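Local coordinates for 4-hydroxy-tetrahydrodipicolinate synthase (Methylacidiphilum fumariolicum SolV, PDB 6T3T), which probably catalyses the condensation of pyruvate with aspartate semialdehyde to 4-hydroxy-tetrahydrodipicolinate in lysine biosynthesis, working as a homotetramer, at residues A[4-9]-A[201-206]; A[8-13]-A[207-212]; A[33-38]-A[211-216]; A[39-44]-A[71-76]; A[159-164]-A[180-185]. All coordinates share one frame; numbering follows the deposited sequence.

In the fold
The chain folds into a closed eight-stranded parallel beta/alpha barrel, and all five contacts lie on it or against it. Contact 1 pairs strand 5-9 with strand 202-205 and so joins the first strand to the last. Contacts 4 and 5 pair sequence-adjacent strands, 38-40 with 72-76 and 158-163 with 183-186, and come in that order within the long loop that contact 1 closes; their centres are about 15 Å apart. Contact 2, about 10 Å from contact 1 and sharing Thr8 and Ala9 with it, carries the closure on from the end of strand 5-9 to the loop after strand 202-205. Contact 3 sets the start of helix 212-223 against the loop before strand 38-40. The predicted catalytic and pyruvate-binding residues of contacts 1, 4 and 5 cluster around one pocket.

Contact 1 of 5, residues A[4-9]-A[201-206]; sequences QGTYTA and VGVVSV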
# COMPACT_ATOMS: atom_id res chain seq x y z
N GLN A 4 -20.97 -19.35 16.36
CA GLN A 4 -19.65 -19.90 16.64
C GLN A 4 -19.42 -21.12 15.77
O GLN A 4 -20.35 -21.70 15.22
CB GLN A 4 -19.48 -20.31 18.11
CG GLN A 4 -19.34 -19.17 19.06
CD GLN A 4 -18.99 -19.62 20.47
OE1 GLN A 4 -19.03 -20.83 20.78
NE2 GLN A 4 -18.64 -18.66 21.33
N GLY A 5 -18.15 -21.46 15.60
CA GLY A 5 -17.82 -22.66 14.86
C GLY A 5 -17.48 -22.39 13.40
O GLY A 5 -16.98 -21.33 13.06
N THR A 6 -17.77 -23.37 12.55
CA THR A 6 -17.32 -23.37 11.16
C THR A 6 -18.52 -23.35 10.22
O THR A 6 -19.35 -24.27 10.27
CB THR A 6 -16.44 -24.57 10.86
OG1 THR A 6 -15.37 -24.60 11.81
CG2 THR A 6 -15.88 -24.47 9.42
N TYR A 7 -18.55 -22.34 9.36
CA TYR A 7 -19.56 -22.15 8.33
C TYR A 7 -18.89 -22.21 6.97
O TYR A 7 -17.87 -21.55 6.74
CB TYR A 7 -20.24 -20.78 8.53
CG TYR A 7 -21.14 -20.73 9.75
CD1 TYR A 7 -20.63 -20.72 11.05
CD2 TYR A 7 -22.52 -20.71 9.60
CE1 TYR A 7 -21.48 -20.72 12.16
CE2 TYR A 7 -23.37 -20.70 10.71
CZ TYR A 7 -22.84 -20.69 11.97
OH TYR A 7 -23.71 -20.66 13.04
N THR A 8 -19.45 -22.97 6.04
CA THR A 8 -18.80 -23.17 4.76
C THR A 8 -19.42 -22.23 3.72
O THR A 8 -20.62 -22.30 3.48
CB THR A 8 -18.95 -24.64 4.34
OG1 THR A 8 -18.35 -25.46 5.36
CG2 THR A 8 -18.31 -24.94 2.95
N ALA A 9 -18.61 -21.34 3.15
CA ALA A 9 -19.02 -20.57 1.97
C ALA A 9 -18.94 -21.52 0.78
O ALA A 9 -17.86 -21.83 0.29
CB ALA A 9 -18.15 -19.33 1.77
N VAL A 201 -14.38 -16.39 17.17
CA VAL A 201 -15.07 -17.57 17.67
C VAL A 201 -15.45 -18.51 16.53
O VAL A 201 -16.25 -19.43 16.73
CB VAL A 201 -16.31 -17.18 18.52
CG1 VAL A 201 -15.87 -16.47 19.84
CG2 VAL A 201 -17.31 -16.30 17.71
N GLY A 202 -14.90 -18.30 15.35
CA GLY A 202 -15.17 -19.22 14.26
C GLY A 202 -14.71 -18.66 12.93
O GLY A 202 -13.97 -17.67 12.87
N VAL A 203 -15.18 -19.31 11.87
CA VAL A 203 -14.70 -19.01 10.53
C VAL A 203 -15.83 -19.21 9.54
O VAL A 203 -16.63 -20.14 9.66
CB VAL A 203 -13.47 -19.89 10.19
CG1 VAL A 203 -13.86 -21.39 10.17
CG2 VAL A 203 -12.83 -19.44 8.91
N VAL A 204 -15.92 -18.31 8.57
CA VAL A 204 -16.61 -18.57 7.33
C VAL A 204 -15.54 -19.00 6.34
O VAL A 204 -14.75 -18.18 5.86
CB VAL A 204 -17.39 -17.34 6.83
CG1 VAL A 204 -18.14 -17.69 5.54
CG2 VAL A 204 -18.35 -16.84 7.91
N SER A 205 -15.53 -20.29 6.03
CA SER A 205 -14.37 -20.97 5.48
C SER A 205 -14.56 -21.33 4.01
O SER A 205 -15.66 -21.67 3.58
CB SER A 205 -14.10 -22.25 6.27
OG SER A 205 -13.25 -23.09 5.57
N VAL A 206 -13.47 -21.23 3.26
CA VAL A 206 -13.40 -21.79 1.91
C VAL A 206 -12.88 -23.21 1.95
O VAL A 206 -13.43 -24.07 1.27
CB VAL A 206 -12.50 -20.93 1.00
CG1 VAL A 206 -12.35 -21.60 -0.39
CG2 VAL A 206 -13.04 -19.52 0.89
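Thr6 places OG1 beside the backbone N (chi1 -54°), which leaves its methyl CG2 anti to that N, while Val203 puts CG1 in the cleft between its own backbone N and carbonyl carbon (chi1 64°); these rotations lay the two side chains side by side and bring Thr6 CG2 to 3.8 Å from Val203 CG1. The pairing closes a TIM barrel, joining its first strand, 5-9, to its last, 202-205, with the segment axes 4.6 Å apart and parallel. A ladder of five backbone bonds runs along the seam. Gly5 N donates to Val201 O, and Val203 N answers to Gly5 O. Tyr7 N reaches Val203 O at 2.9 Å, and Ser205 N meets Tyr7 O at 2.8 Å. Ala9 N finishes the series on Ser205 O. Thr6, Thr8, Val203 and Ser205 put their side chains on the outer face, where helix 212-223 packs over Thr6 and Ser205; there Ser205 OG bonds to Asp189 and Thr8 OG1 to Gln31. Tyr7 and Val204 point to the inner face, and the Tyr7 ring leads away to touch Lys72 and Phe74. Val204, a predicted pyruvate-binding residue, also touches Leu185 and lies close to Lys162, the probable Schiff-base lysine. At the N-terminal end, the extended chain of Gln4 slants over Val201, its CG 3.7 Å from Val201 CB. Where the seam nears the pocket, the methyl of Ala9 rests against the Val204 branch that lies anti to the backbone N, with CB 4.1 Å from Val204 CG1.

Contact 2 of 5, residues A[8-13]-A[207-212]; sequences TAIISP and ASNLFP
Ser208 and Asn209 reach back to Thr8 and Ala9 from the loop that follows the last strand of the TIM barrel, fastening it to the end of the first strand. The two hydroxyls meet directly, Thr8 OG1 lying 2.8 Å from Ser208 OG. Thr8 OG1 is also hydrogen-bonded to Gln31 OE1, so the first helix of the barrel shares in this buried junction, and Gln31 NE2 takes up Ser208 O as well. Asn209 supplies the second tie: its ND2 donates to Ala9 O at 2.8 Å, with an N-H...O angle of 165°. The acceptor lies in the plane of the amide, although the donor approaches Ala9 O tilted 34° from the carbonyl plane. ND2 also bonds to Val206 O, so one amide nitrogen ties Ala9 of the first strand to Val206, the residue just after the last, which fixes the rotation of the amide. Its other end fares differently. Asn209 OD1 is buried with no hydrogen-bond partner in the model, packed against the Thr8 methyl and the backbone of Ile10 and Ile11. Within the loop, Ser208 N bonds to Ser205 OG, and Ala207 O accepts from both Leu210 N and Phe211 N just ahead of helix 212-223. Asn209 OD1 stands 3.6 Å from Thr8 CG2 and 3.5 Å from Ile10 CA.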
# COMPACT_ATOMS: atom_id res chain seq x y z
N THR A 8 -19.45 -22.97 6.04
CA THR A 8 -18.80 -23.17 4.76
C THR A 8 -19.42 -22.23 3.72
O THR A 8 -20.62 -22.30 3.48
CB THR A 8 -18.95 -24.64 4.34
OG1 THR A 8 -18.35 -25.46 5.36
CG2 THR A 8 -18.31 -24.94 2.95
N ALA A 9 -18.61 -21.34 3.15
CA ALA A 9 -19.02 -20.57 1.97
C ALA A 9 -18.94 -21.52 0.78
O ALA A 9 -17.86 -21.83 0.29
CB ALA A 9 -18.15 -19.33 1.77
N ILE A 10 -20.09 -22.06 0.37
CA ILE A 10 -20.11 -23.11 -0.64
C ILE A 10 -19.96 -22.51 -2.03
O ILE A 10 -20.47 -21.41 -2.32
CB ILE A 10 -21.40 -23.94 -0.55
CG1 ILE A 10 -22.63 -23.02 -0.61
CG2 ILE A 10 -21.40 -24.75 0.70
CD1 ILE A 10 -23.84 -23.76 -1.10
N ILE A 11 -19.30 -23.27 -2.91
CA ILE A 11 -19.36 -22.99 -4.35
C ILE A 11 -20.82 -23.10 -4.83
O ILE A 11 -21.66 -23.75 -4.21
CB ILE A 11 -18.47 -23.97 -5.13
CG1 ILE A 11 -18.88 -25.41 -4.84
CG2 ILE A 11 -16.99 -23.82 -4.75
CD1 ILE A 11 -18.53 -26.40 -5.96
N SER A 12 -21.11 -22.49 -5.98
CA SER A 12 -22.37 -22.73 -6.67
C SER A 12 -22.03 -23.73 -7.76
O SER A 12 -21.37 -23.36 -8.75
CB SER A 12 -22.96 -21.45 -7.28
OG SER A 12 -23.39 -20.55 -6.29
N PRO A 13 -22.38 -25.01 -7.62
CA PRO A 13 -21.99 -25.98 -8.65
C PRO A 13 -22.78 -25.75 -9.92
O PRO A 13 -23.99 -25.51 -9.87
CB PRO A 13 -22.29 -27.34 -8.00
CG PRO A 13 -23.25 -27.07 -6.92
CD PRO A 13 -22.96 -25.67 -6.43
N ALA A 207 -11.81 -23.45 2.73
CA ALA A 207 -11.16 -24.76 2.72
C ALA A 207 -12.11 -25.87 3.15
O ALA A 207 -11.96 -27.01 2.71
CB ALA A 207 -9.95 -24.77 3.66
N SER A 208 -13.10 -25.55 4.00
CA SER A 208 -14.03 -26.54 4.51
C SER A 208 -14.89 -27.16 3.42
O SER A 208 -15.53 -28.18 3.68
CB SER A 208 -14.93 -25.91 5.58
OG SER A 208 -15.65 -24.79 5.08
N ASN A 209 -14.94 -26.55 2.22
CA ASN A 209 -15.56 -27.16 1.05
C ASN A 209 -14.93 -28.50 0.73
O ASN A 209 -15.60 -29.43 0.26
CB ASN A 209 -15.40 -26.26 -0.17
CG ASN A 209 -16.46 -25.21 -0.28
OD1 ASN A 209 -17.62 -25.50 -0.59
ND2 ASN A 209 -16.07 -23.95 -0.02
N LEU A 210 -13.62 -28.58 0.93
CA LEU A 210 -12.82 -29.75 0.61
C LEU A 210 -12.60 -30.63 1.82
O LEU A 210 -12.76 -31.85 1.73
CB LEU A 210 -11.46 -29.31 0.07
CG LEU A 210 -11.40 -28.67 -1.33
CD1 LEU A 210 -10.05 -27.98 -1.50
CD2 LEU A 210 -11.64 -29.72 -2.46
N PHE A 211 -12.29 -30.02 2.97
CA PHE A 211 -11.91 -30.73 4.19
C PHE A 211 -12.75 -30.19 5.35
O PHE A 211 -12.24 -29.53 6.25
CB PHE A 211 -10.42 -30.60 4.47
CG PHE A 211 -9.56 -31.14 3.36
CD1 PHE A 211 -9.40 -32.51 3.21
CD2 PHE A 211 -8.93 -30.29 2.46
CE1 PHE A 211 -8.61 -33.04 2.18
CE2 PHE A 211 -8.14 -30.80 1.41
CZ PHE A 211 -7.98 -32.19 1.28
N PRO A 212 -14.06 -30.48 5.34
CA PRO A 212 -14.94 -29.96 6.41
C PRO A 212 -14.56 -30.42 7.81
O PRO A 212 -14.50 -29.61 8.73
CB PRO A 212 -16.34 -30.47 5.99
CG PRO A 212 -16.07 -31.64 5.12
CD PRO A 212 -14.81 -31.29 4.35

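Contact 3 of 5, residues A[33-38]-A[211-216]; sequences ENRIDG and FPRPVS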
# COMPACT_ATOMS: atom_id res chain seq x y z
N GLU A 33 -22.44 -34.08 7.32
CA GLU A 33 -21.86 -35.30 7.89
C GLU A 33 -20.53 -35.05 8.57
O GLU A 33 -19.97 -35.99 9.15
CB GLU A 33 -21.63 -36.35 6.78
CG GLU A 33 -22.88 -37.04 6.24
CD GLU A 33 -22.59 -37.68 4.87
OE1 GLU A 33 -21.41 -37.59 4.42
OE2 GLU A 33 -23.53 -38.23 4.23
N ASN A 34 -20.00 -33.84 8.48
CA ASN A 34 -18.64 -33.61 8.93
C ASN A 34 -18.55 -32.41 9.84
O ASN A 34 -17.58 -31.64 9.80
CB ASN A 34 -17.73 -33.49 7.71
CG ASN A 34 -17.37 -34.85 7.17
OD1 ASN A 34 -16.70 -35.63 7.85
ND2 ASN A 34 -17.86 -35.18 6.00
N ARG A 35 -19.55 -32.25 10.71
CA ARG A 35 -19.48 -31.36 11.88
C ARG A 35 -19.39 -29.88 11.49
O ARG A 35 -18.73 -29.09 12.17
CB ARG A 35 -18.33 -31.79 12.80
CG ARG A 35 -18.43 -33.29 13.14
CD ARG A 35 -17.68 -33.66 14.41
NE ARG A 35 -18.09 -32.85 15.55
CZ ARG A 35 -17.50 -32.89 16.74
NH1 ARG A 35 -16.49 -33.73 16.97
NH2 ARG A 35 -17.94 -32.10 17.72
N ILE A 36 -20.03 -29.51 10.40
CA ILE A 36 -20.10 -28.12 9.98
C ILE A 36 -21.32 -27.47 10.63
O ILE A 36 -22.41 -28.05 10.68
CB ILE A 36 -20.13 -28.05 8.45
CG1 ILE A 36 -18.85 -28.71 7.94
CG2 ILE A 36 -20.32 -26.63 7.95
CD1 ILE A 36 -17.62 -27.81 8.09
N ASP A 37 -21.12 -26.27 11.17
CA ASP A 37 -22.20 -25.63 11.91
C ASP A 37 -23.21 -24.95 11.01
O ASP A 37 -24.36 -24.77 11.43
CB ASP A 37 -21.63 -24.63 12.91
CG ASP A 37 -20.79 -25.32 13.95
OD1 ASP A 37 -21.38 -26.08 14.75
OD2 ASP A 37 -19.54 -25.21 13.90
N GLY A 38 -22.82 -24.57 9.80
CA GLY A 38 -23.76 -23.88 8.94
C GLY A 38 -23.16 -23.63 7.58
O GLY A 38 -21.98 -23.92 7.33
N PHE A 211 -12.29 -30.02 2.97
CA PHE A 211 -11.91 -30.73 4.19
C PHE A 211 -12.75 -30.19 5.35
O PHE A 211 -12.24 -29.53 6.25
CB PHE A 211 -10.42 -30.60 4.47
CG PHE A 211 -9.56 -31.14 3.36
CD1 PHE A 211 -9.40 -32.51 3.21
CD2 PHE A 211 -8.93 -30.29 2.46
CE1 PHE A 211 -8.61 -33.04 2.18
CE2 PHE A 211 -8.14 -30.80 1.41
CZ PHE A 211 -7.98 -32.19 1.28
N PRO A 212 -14.06 -30.48 5.34
CA PRO A 212 -14.94 -29.96 6.41
C PRO A 212 -14.56 -30.42 7.81
O PRO A 212 -14.50 -29.61 8.73
CB PRO A 212 -16.34 -30.47 5.99
CG PRO A 212 -16.07 -31.64 5.12
CD PRO A 212 -14.81 -31.29 4.35
N ARG A 213 -14.31 -31.71 8.00
CA ARG A 213 -13.97 -32.16 9.36
C ARG A 213 -12.67 -31.58 9.89
O ARG A 213 -12.66 -31.13 11.04
CB ARG A 213 -13.91 -33.68 9.43
CG ARG A 213 -15.07 -34.36 10.09
CD ARG A 213 -14.74 -35.82 10.40
NE ARG A 213 -15.34 -36.23 11.64
CZ ARG A 213 -16.47 -36.93 11.71
NH1 ARG A 213 -16.97 -37.27 12.87
NH2 ARG A 213 -17.08 -37.30 10.59
N PRO A 214 -11.55 -31.60 9.15
CA PRO A 214 -10.32 -30.99 9.69
C PRO A 214 -10.43 -29.49 9.96
O PRO A 214 -9.89 -29.00 10.96
CB PRO A 214 -9.28 -31.32 8.61
CG PRO A 214 -9.80 -32.56 7.97
CD PRO A 214 -11.27 -32.29 7.87
N VAL A 215 -11.06 -28.72 9.07
CA VAL A 215 -11.18 -27.28 9.27
C VAL A 215 -12.03 -26.98 10.50
O VAL A 215 -11.69 -26.11 11.31
CB VAL A 215 -11.75 -26.60 8.02
CG1 VAL A 215 -12.18 -25.18 8.33
CG2 VAL A 215 -10.72 -26.59 6.89
N SER A 216 -13.18 -27.65 10.61
CA SER A 216 -14.03 -27.48 11.79
C SER A 216 -13.35 -27.99 13.06
O SER A 216 -13.56 -27.43 14.15
CB SER A 216 -15.38 -28.16 11.55
OG SER A 216 -15.26 -29.56 11.63
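The guanidinium of Arg213 carries Arg35 CG over one face, 4.2 Å above the plane and displaced toward the rim, while Asn34 OD1 sits at its edge. The amide of Asn34 stands nearly perpendicular to the guanidinium, the planes being 83° apart. Arg213 NH2 donates to Asn34 OD1 at 3.2 Å, but it comes from above the carbonyl plane and not on a lone pair. The bend of the arginine at chi3 (144°) curls the chain around the amide oxygen, which also lies 3.0 Å from Arg213 CG. Arg213 NE, in contrast, is buried without a partner in the model. Asn34 ND2 bonds to His30 O, which pins the other end of the amide. Beside this polar group the contact is apolar: Ile36 CD1 reaches Pro212 CB at 3.6 Å, and Asn34 CB presses on Pro212 CG at the same distance. Ser216 turns CB toward Arg35 O, while its OG is hydrogen-bonded to Arg220 NH2. The segment 33-38 links helix 21-32 to strand 38-40 of the TIM barrel and lies against the first turn of helix 212-223; Ile36 also touches Thr6 and Thr8 of strand 5-9, and Arg213 touches Trp300 near the C-terminus.

Contact 4 of 5, residues A[39-44]-A[71-76]; sequences IVPVGT and IKIFAG. With SO4 (sulfate ion), chain E.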
# COMPACT_ATOMS: atom_id res chain seq x y z
N ILE A 39 -23.99 -23.07 6.70
CA ILE A 39 -23.68 -22.88 5.29
C ILE A 39 -23.90 -21.42 4.93
O ILE A 39 -24.88 -20.80 5.36
CB ILE A 39 -24.56 -23.80 4.41
CG1 ILE A 39 -24.43 -25.28 4.84
CG2 ILE A 39 -24.25 -23.63 2.92
CD1 ILE A 39 -23.08 -25.91 4.50
N VAL A 40 -22.99 -20.86 4.13
CA VAL A 40 -23.19 -19.55 3.51
C VAL A 40 -23.33 -19.75 2.01
O VAL A 40 -22.33 -19.85 1.30
CB VAL A 40 -22.02 -18.61 3.82
CG1 VAL A 40 -22.18 -17.34 3.02
CG2 VAL A 40 -21.96 -18.33 5.29
N PRO A 41 -24.54 -19.85 1.49
CA PRO A 41 -24.70 -19.98 0.04
C PRO A 41 -24.62 -18.62 -0.63
O PRO A 41 -24.93 -17.60 -0.02
CB PRO A 41 -26.10 -20.59 -0.11
CG PRO A 41 -26.86 -20.02 1.09
CD PRO A 41 -25.84 -19.79 2.19
N VAL A 42 -24.20 -18.64 -1.89
CA VAL A 42 -24.16 -17.51 -2.82
C VAL A 42 -23.48 -16.27 -2.24
O VAL A 42 -24.00 -15.14 -2.36
CB VAL A 42 -25.58 -17.17 -3.34
CG1 VAL A 42 -26.19 -18.41 -3.97
CG2 VAL A 42 -26.52 -16.62 -2.27
N GLY A 43 -22.29 -16.45 -1.68
CA GLY A 43 -21.35 -15.37 -1.44
C GLY A 43 -20.37 -15.26 -2.59
O GLY A 43 -20.67 -15.67 -3.71
N THR A 44 -19.16 -14.74 -2.30
CA THR A 44 -18.11 -14.67 -3.32
C THR A 44 -17.74 -16.05 -3.83
O THR A 44 -17.58 -16.28 -5.04
CB THR A 44 -16.83 -14.01 -2.76
OG1 THR A 44 -17.16 -12.98 -1.82
CG2 THR A 44 -16.02 -13.43 -3.86
N ILE A 71 -28.55 -27.90 9.85
CA ILE A 71 -27.54 -26.93 10.24
C ILE A 71 -27.99 -25.55 9.76
O ILE A 71 -28.93 -25.41 8.97
CB ILE A 71 -26.13 -27.31 9.70
CG1 ILE A 71 -26.11 -27.34 8.17
CG2 ILE A 71 -25.67 -28.66 10.22
CD1 ILE A 71 -24.70 -27.71 7.55
N LYS A 72 -27.28 -24.51 10.20
CA LYS A 72 -27.72 -23.14 9.95
C LYS A 72 -27.39 -22.69 8.53
O LYS A 72 -26.44 -23.17 7.91
CB LYS A 72 -27.08 -22.17 10.93
CG LYS A 72 -27.22 -22.57 12.36
CD LYS A 72 -28.57 -22.15 12.89
CE LYS A 72 -28.75 -22.56 14.33
NZ LYS A 72 -30.16 -22.31 14.77
N ILE A 73 -28.17 -21.74 8.04
CA ILE A 73 -27.91 -21.10 6.76
C ILE A 73 -27.88 -19.60 6.97
O ILE A 73 -28.86 -19.02 7.46
CB ILE A 73 -28.95 -21.46 5.70
CG1 ILE A 73 -29.01 -22.97 5.50
CG2 ILE A 73 -28.62 -20.74 4.41
CD1 ILE A 73 -30.11 -23.39 4.53
N PHE A 74 -26.76 -18.96 6.61
CA PHE A 74 -26.68 -17.51 6.51
C PHE A 74 -26.44 -17.19 5.04
O PHE A 74 -25.33 -17.39 4.53
CB PHE A 74 -25.60 -16.92 7.42
CG PHE A 74 -26.03 -16.83 8.85
CD1 PHE A 74 -26.22 -17.97 9.61
CD2 PHE A 74 -26.28 -15.59 9.43
CE1 PHE A 74 -26.62 -17.89 10.94
CE2 PHE A 74 -26.70 -15.49 10.77
CZ PHE A 74 -26.87 -16.66 11.53
N ALA A 75 -27.48 -16.71 4.37
CA ALA A 75 -27.43 -16.46 2.94
C ALA A 75 -26.73 -15.14 2.62
O ALA A 75 -26.96 -14.12 3.27
CB ALA A 75 -28.85 -16.46 2.38
N GLY A 76 -25.91 -15.15 1.58
CA GLY A 76 -25.36 -13.92 1.05
C GLY A 76 -26.38 -13.08 0.31
O GLY A 76 -26.87 -13.44 -0.76
S SO4 E . -17.80 -15.59 0.62
O1 SO4 E . -18.05 -16.70 -0.31
O2 SO4 E . -18.71 -15.61 1.76
O3 SO4 E . -18.08 -14.32 -0.04
O4 SO4 E . -16.43 -15.71 1.09
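Ile39 N donates to Lys72 O at 2.7 Å, opening a run of three backbone bonds between the two segments. Phe74 N returns to Ile39 O at 2.9 Å, and Gly76 N reaches Pro41 O with an N-H...O angle of 168°. Side chains pack beside these bonds. Ile71 holds CG1 between its backbone N and carbonyl carbon (chi1 61°), which carries CD1 to 3.6 Å from Ile39 CG1. Pro41, lacking an N-H to donate, lays CD against Ile73 CG2 at 3.7 Å, the two side chains crossing at about a right angle. Val40 CG2 approaches Phe74 CB more loosely, at 4.4 Å. Strands 38-40 and 72-76 are the second and third of the TIM barrel, parallel neighbours joined by the beta-alpha-beta crossover through helix 53-67. Val42 packs against that helix, while Val40 points into the barrel and lies close to Val204. Past the strand the chain curves to Gly43 and Thr44, where a sulfate, probably from the crystallisation liquor, is hydrogen-bonded by Thr45 N; the approaches of Thr44 N and Thr44 OG1 to sulfate O3 are too short to be trusted. Thr44, a predicted member of the proton relay, also bonds through OG1 to Tyr107 OH of the second subunit, which is likewise predicted to belong to that relay.

Contact 5 of 5, residues A[159-164]-A[180-185]; sequences VGIKEA and GEFSIL
Val159 meets the second segment through its carbonyl: Val159 O accepts Ser183 N at 3.1 Å and also a water at 2.7 Å. The same water donates to Glu181 O and Ser183 OG, so it bridges the start of both segments; Ser183 OG bonds in addition to Ile3 O. Gly160 follows, its CA placed over the face of the Phe182 ring, 3.7 Å from the centroid, in a CH-pi contact. Phe182 sets CG anti to the backbone N (chi1 -177°), which swings the ring back across the first strand and on toward helix 145-154. Ile161 also touches this ring, crossing it obliquely with CG2 3.6 Å from Phe182 CE2, while that methyl also touches Ile184 CG1. In its backbone, Ile161 N donates to Ser183 O and Ile161 O accepts Leu185 N at 2.8 Å. These rungs join the sixth and seventh strands of the TIM barrel, 158-163 and 183-186, whose beta-alpha-beta crossover runs through helix 168-177; the short segments lie 16° from parallel. Lys162 comes next and points into the barrel on the face of Leu185. Its chain is fully extended, all four torsions near 180°, and delivers NZ to the pocket beside Tyr133, as fits its predicted role as the Schiff-base lysine; NZ is paired with a bound sulfate, though at a doubtfully short separation. Glu163 N closes the ladder on Leu185 O at 2.8 Å. Glu163 CB lies 4.0 Å from Ile184 CG2, and its chain bends at chi2 and carries the carboxylate away, so that OE2 bonds to Gly165 N and Asn134 ND2.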
# COMPACT_ATOMS: atom_id res chain seq x y z
N VAL A 159 -25.32 -9.21 14.61
CA VAL A 159 -24.84 -10.12 15.65
C VAL A 159 -23.39 -10.52 15.47
O VAL A 159 -22.87 -11.26 16.31
CB VAL A 159 -25.73 -11.38 15.74
CG1 VAL A 159 -27.13 -11.03 16.26
CG2 VAL A 159 -25.84 -12.08 14.39
N GLY A 160 -22.74 -10.12 14.38
CA GLY A 160 -21.35 -10.51 14.19
C GLY A 160 -20.83 -9.98 12.88
O GLY A 160 -21.52 -9.26 12.16
N ILE A 161 -19.61 -10.39 12.55
CA ILE A 161 -18.93 -9.92 11.36
C ILE A 161 -18.03 -11.04 10.86
O ILE A 161 -17.36 -11.72 11.64
CB ILE A 161 -18.13 -8.63 11.64
CG1 ILE A 161 -17.46 -8.10 10.37
CG2 ILE A 161 -17.11 -8.82 12.81
CD1 ILE A 161 -16.99 -6.66 10.54
N LYS A 162 -18.06 -11.27 9.55
CA LYS A 162 -17.00 -12.00 8.87
C LYS A 162 -15.91 -10.98 8.58
O LYS A 162 -16.04 -10.14 7.69
CB LYS A 162 -17.52 -12.64 7.59
CG LYS A 162 -16.47 -13.47 6.86
CD LYS A 162 -16.99 -13.84 5.46
CE LYS A 162 -15.94 -14.63 4.68
NZ LYS A 162 -16.47 -15.09 3.36
N GLU A 163 -14.83 -11.05 9.34
CA GLU A 163 -13.74 -10.09 9.21
C GLU A 163 -12.73 -10.66 8.22
O GLU A 163 -12.06 -11.67 8.49
CB GLU A 163 -13.12 -9.78 10.57
CG GLU A 163 -11.94 -8.83 10.49
CD GLU A 163 -12.25 -7.56 9.71
OE1 GLU A 163 -13.34 -7.00 9.87
OE2 GLU A 163 -11.40 -7.14 8.92
N ALA A 164 -12.67 -10.07 7.03
CA ALA A 164 -11.74 -10.50 6.00
C ALA A 164 -10.85 -9.34 5.57
O ALA A 164 -10.49 -9.21 4.40
CB ALA A 164 -12.49 -11.13 4.83
N GLY A 180 -19.34 -8.94 24.29
CA GLY A 180 -18.94 -10.33 24.11
C GLY A 180 -19.89 -11.14 23.26
O GLY A 180 -19.48 -12.12 22.62
N GLU A 181 -21.18 -10.77 23.24
CA GLU A 181 -22.14 -11.56 22.49
C GLU A 181 -21.96 -11.39 20.99
O GLU A 181 -22.44 -12.23 20.22
CB GLU A 181 -23.58 -11.20 22.88
CG GLU A 181 -23.99 -11.63 24.29
CD GLU A 181 -24.56 -13.06 24.36
OE1 GLU A 181 -24.78 -13.70 23.29
OE2 GLU A 181 -24.81 -13.53 25.49
N PHE A 182 -21.29 -10.33 20.57
CA PHE A 182 -20.98 -10.09 19.16
C PHE A 182 -19.90 -11.07 18.70
O PHE A 182 -18.89 -11.25 19.38
CB PHE A 182 -20.52 -8.65 18.99
CG PHE A 182 -20.24 -8.25 17.57
CD1 PHE A 182 -21.28 -7.91 16.72
CD2 PHE A 182 -18.95 -8.17 17.11
CE1 PHE A 182 -21.01 -7.49 15.43
CE2 PHE A 182 -18.67 -7.78 15.84
CZ PHE A 182 -19.70 -7.44 14.99
N SER A 183 -20.13 -11.72 17.57
CA SER A 183 -19.27 -12.80 17.11
C SER A 183 -18.38 -12.34 15.96
O SER A 183 -18.88 -11.94 14.91
CB SER A 183 -20.10 -14.00 16.67
OG SER A 183 -20.81 -14.49 17.76
N ILE A 184 -17.06 -12.39 16.15
CA ILE A 184 -16.13 -12.11 15.06
C ILE A 184 -15.68 -13.43 14.46
O ILE A 184 -15.15 -14.29 15.16
CB ILE A 184 -14.92 -11.29 15.53
CG1 ILE A 184 -15.38 -10.01 16.23
CG2 ILE A 184 -14.04 -10.99 14.29
CD1 ILE A 184 -14.44 -9.58 17.34
N LEU A 185 -15.87 -13.58 13.15
CA LEU A 185 -15.49 -14.78 12.42
C LEU A 185 -14.36 -14.47 11.45
O LEU A 185 -14.32 -13.39 10.84
CB LEU A 185 -16.68 -15.39 11.67
CG LEU A 185 -17.96 -15.47 12.50
CD1 LEU A 185 -19.23 -15.68 11.64
CD2 LEU A 185 -17.84 -16.55 13.59
O HOH W 1 -23.41 -13.53 17.67